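Local coordinates for SusD homolog (Bacteroides thetaiotaomicron, PDB 3SGH), which probably binds glycans at the cell surface as a SusD-like outer-membrane lipoprotein, presenting them for uptake by a partner transporter, at residues M195-S200 and K332-G337. Sequence-based numbering, arbitrary orientation.
Sequences MAIRIS and KGWNMG
Ser-200 meets both Lys-332 and Trp-334, its hydroxyl turned to the lysine and its methylene to the indole. Lys-332 NZ gives a weak hydrogen bond of 3.2 Å to Ser-200 OG. Ser-200 CB lies at the edge of the Trp-334 ring, close to its plane and 3.7 Å from CH2. Beside it, Ile-197 brings CD1 obliquely to within 3.7 Å of Trp-334 CZ3 and also touches the aliphatic end of Lys-332, CD1 to CE being 3.9 Å. Lys-332 itself runs over one indole face, its CD 3.5 Å above the Trp-334 ring plane and displaced toward the rim. The chain is extended as far as CE and then bends (chi4 -63°), which turns NZ aside from a head-on meeting with Ser-200 OG and toward a water. That water joins the two a second time, accepting from Lys-332 NZ and donating to Ser-200 O at 2.9 Å. Behind this shell, Ser-200 OG donates to Ile-197 O at 2.6 Å, tilted 17° from the carbonyl plane; chi1 of 62° turns OG back over the last helical turn. Ser-200 N binds that same oxygen, so two donors grip the carbonyl at the helix end. An alanine here would keep the methylene's place at the indole edge but is likely to cost Lys-332 NZ its direct, weak bond, leaving the water link to the backbone, and Ile-197 O one of its two donors. Farther out, helix 204-217 packs on Trp-334 through Gln-208 and Ala-211, while Arg-431 touches Ile-197 and Ser-200. Gly-333, at positive phi, closes helix 319-331 with a Schellman motif between the lysine and the tryptophan. The end of helix 181-198 thus packs against the turn that follows helix 319-331, within the alpha-alpha superhelix of this SusD-like protein.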
HETATM    1  N   MSE A 195      -1.165  10.979  -1.176  1.00 13.71           N
HETATM    2  CA  MSE A 195      -2.262  11.388  -0.305  1.00 15.24           C
HETATM    3  C   MSE A 195      -3.310  12.235  -1.030  1.00 15.25           C
HETATM    4  O   MSE A 195      -4.546  12.006  -0.881  1.00 14.29           O
HETATM    5  CB  MSE A 195      -1.694  12.091   0.955  1.00 15.01           C
HETATM    6  CG  MSE A 195      -0.819  11.148   1.735  1.00 17.11           C
HETATM    7 SE   MSE A 195       0.044  12.091   3.217  0.75 15.29          SE
HETATM    8  CE  MSE A 195      -1.514  12.900   3.970  1.00 18.93           C
ATOM      9  N   ALA A 196      -2.833  13.188  -1.833  1.00 14.95           N
ATOM     10  CA  ALA A 196      -3.685  14.085  -2.599  1.00 14.55           C
ATOM     11  C   ALA A 196      -4.570  13.280  -3.562  1.00 14.43           C
ATOM     12  O   ALA A 196      -5.775  13.479  -3.625  1.00 14.46           O
ATOM     13  CB  ALA A 196      -2.845  15.109  -3.388  1.00 14.73           C
ATOM     14  N   ILE A 197      -3.966  12.359  -4.308  1.00 14.30           N
ATOM     15  CA  ILE A 197      -4.728  11.486  -5.225  1.00 15.03           C
ATOM     16  C   ILE A 197      -5.744  10.658  -4.425  1.00 15.26           C
ATOM     17  O   ILE A 197      -6.897  10.525  -4.823  1.00 16.17           O
ATOM     18  CB  ILE A 197      -3.778  10.573  -6.070  1.00 14.82           C
ATOM     19  CG1 ILE A 197      -3.105  11.444  -7.174  1.00 17.01           C
ATOM     20  CG2 ILE A 197      -4.559   9.326  -6.658  1.00 15.43           C
ATOM     21  CD1 ILE A 197      -4.068  11.840  -8.359  1.00 16.57           C
ATOM     22  N   ARG A 198      -5.347  10.190  -3.247  1.00 15.18           N
ATOM     23  CA  ARG A 198      -6.243   9.308  -2.485  1.00 15.72           C
ATOM     24  C   ARG A 198      -7.516   9.992  -2.043  1.00 15.01           C
ATOM     25  O   ARG A 198      -8.595   9.345  -2.022  1.00 15.33           O
ATOM     26  CB  ARG A 198      -5.540   8.713  -1.298  1.00 15.80           C
ATOM     27  CG  ARG A 198      -6.455   7.669  -0.616  1.00 18.35           C
ATOM     28  CD  ARG A 198      -5.777   6.652   0.054  1.00 20.49           C
ATOM     29  NE  ARG A 198      -4.835   5.943  -0.785  1.00 18.31           N
ATOM     30  CZ  ARG A 198      -3.825   5.275  -0.263  1.00 18.70           C
ATOM     31  NH1 ARG A 198      -3.688   5.225   1.073  1.00 16.97           N
ATOM     32  NH2 ARG A 198      -2.952   4.642  -1.059  1.00 16.81           N
ATOM     33  N   ILE A 199      -7.396  11.279  -1.664  1.00 15.05           N
ATOM     34  CA  ILE A 199      -8.565  12.080  -1.266  1.00 15.57           C
ATOM     35  C   ILE A 199      -9.239  12.920  -2.377  1.00 16.29           C
ATOM     36  O   ILE A 199     -10.172  13.734  -2.076  1.00 15.46           O
ATOM     37  CB  ILE A 199      -8.279  12.924  -0.006  1.00 16.17           C
ATOM     38  CG1 ILE A 199      -7.295  14.063  -0.283  1.00 17.96           C
ATOM     39  CG2 ILE A 199      -7.768  12.040   1.156  1.00 16.20           C
ATOM     40  CD1 ILE A 199      -7.483  15.221   0.729  1.00 19.54           C
ATOM     41  N   SER A 200      -8.860  12.643  -3.634  1.00 15.22           N
ATOM     42  CA  SER A 200      -9.203  13.499  -4.759  1.00 16.32           C
ATOM     43  C   SER A 200     -10.649  13.306  -5.186  1.00 16.27           C
ATOM     44  O   SER A 200     -11.248  14.210  -5.805  1.00 17.38           O
ATOM     45  CB  SER A 200      -8.267  13.284  -5.936  1.00 15.80           C
ATOM     46  OG  SER A 200      -8.334  11.971  -6.443  1.00 16.04           O
ATOM     47  N   LYS A 332      -7.084  13.850 -14.799  1.00 17.66           N
ATOM     48  CA  LYS A 332      -8.076  14.639 -14.064  1.00 18.36           C
ATOM     49  C   LYS A 332      -8.137  16.095 -14.561  1.00 18.98           C
ATOM     50  O   LYS A 332      -8.948  16.897 -14.088  1.00 20.81           O
ATOM     51  CB  LYS A 332      -7.757  14.627 -12.576  1.00 17.93           C
ATOM     52  CG  LYS A 332      -8.008  13.321 -11.868  1.00 18.42           C
ATOM     53  CD  LYS A 332      -7.572  13.474 -10.406  1.00 20.43           C
ATOM     54  CE  LYS A 332      -7.779  12.227  -9.594  1.00 20.44           C
ATOM     55  NZ  LYS A 332      -9.206  11.854  -9.503  1.00 18.63           N
ATOM     56  N   GLY A 333      -7.237  16.473 -15.456  1.00 18.39           N
ATOM     57  CA  GLY A 333      -7.111  17.863 -15.867  1.00 18.35           C
ATOM     58  C   GLY A 333      -6.218  18.723 -14.997  1.00 17.30           C
ATOM     59  O   GLY A 333      -6.197  19.947 -15.176  1.00 18.17           O
ATOM     60  N   TRP A 334      -5.456  18.115 -14.080  1.00 16.69           N
ATOM     61  CA  TRP A 334      -4.542  18.868 -13.215  1.00 16.68           C
ATOM     62  C   TRP A 334      -3.279  19.234 -14.004  1.00 17.64           C
ATOM     63  O   TRP A 334      -2.984  18.630 -15.039  1.00 18.07           O
ATOM     64  CB  TRP A 334      -4.177  18.066 -11.972  1.00 17.52           C
ATOM     65  CG  TRP A 334      -5.331  17.713 -11.067  1.00 18.30           C
ATOM     66  CD1 TRP A 334      -6.645  18.099 -11.157  1.00 20.20           C
ATOM     67  CD2 TRP A 334      -5.231  16.893  -9.897  1.00 17.75           C
ATOM     68  NE1 TRP A 334      -7.359  17.557 -10.107  1.00 19.43           N
ATOM     69  CE2 TRP A 334      -6.511  16.820  -9.323  1.00 18.20           C
ATOM     70  CE3 TRP A 334      -4.169  16.216  -9.286  1.00 15.50           C
ATOM     71  CZ2 TRP A 334      -6.757  16.109  -8.146  1.00 16.52           C
ATOM     72  CZ3 TRP A 334      -4.421  15.485  -8.135  1.00 15.88           C
ATOM     73  CH2 TRP A 334      -5.717  15.440  -7.584  1.00 16.41           C
ATOM     74  N   ASN A 335      -2.530  20.216 -13.507  1.00 17.83           N
ATOM     75  CA  ASN A 335      -1.320  20.622 -14.172  1.00 19.51           C
ATOM     76  C   ASN A 335      -0.145  19.918 -13.499  1.00 18.07           C
ATOM     77  O   ASN A 335       0.256  20.323 -12.424  1.00 18.60           O
ATOM     78  CB  ASN A 335      -1.185  22.155 -14.092  1.00 20.59           C
ATOM     79  CG  ASN A 335      -2.395  22.890 -14.721  1.00 23.66           C
ATOM     80  OD1 ASN A 335      -2.928  23.826 -14.144  1.00 31.86           O
ATOM     81  ND2 ASN A 335      -2.812  22.458 -15.855  1.00 22.88           N
HETATM   82  N   MSE A 336       0.367  18.868 -14.136  1.00 18.25           N
HETATM   83  CA  MSE A 336       1.320  17.940 -13.515  1.00 17.29           C
HETATM   84  C   MSE A 336       2.721  18.020 -14.144  1.00 18.42           C
HETATM   85  O   MSE A 336       3.630  17.298 -13.776  1.00 17.57           O
HETATM   86  CB  MSE A 336       0.775  16.503 -13.581  1.00 17.83           C
HETATM   87  CG  MSE A 336      -0.563  16.288 -12.817  1.00 16.00           C
HETATM   88 SE   MSE A 336      -0.263  15.946 -11.002  0.75 13.43          SE
HETATM   89  CE  MSE A 336      -0.438  17.741 -10.305  1.00 13.36           C
ATOM     90  N   GLY A 337       2.919  18.953 -15.056  1.00 19.72           N
ATOM     91  CA  GLY A 337       4.234  19.074 -15.700  1.00 19.14           C
ATOM     92  C   GLY A 337       4.440  18.170 -16.907  1.00 20.45           C
ATOM     93  O   GLY A 337       5.573  17.991 -17.371  1.00 21.21           O
TER
HETATM   94  O   HOH W   1     -10.591  14.195  -8.638  1.00 25.30           O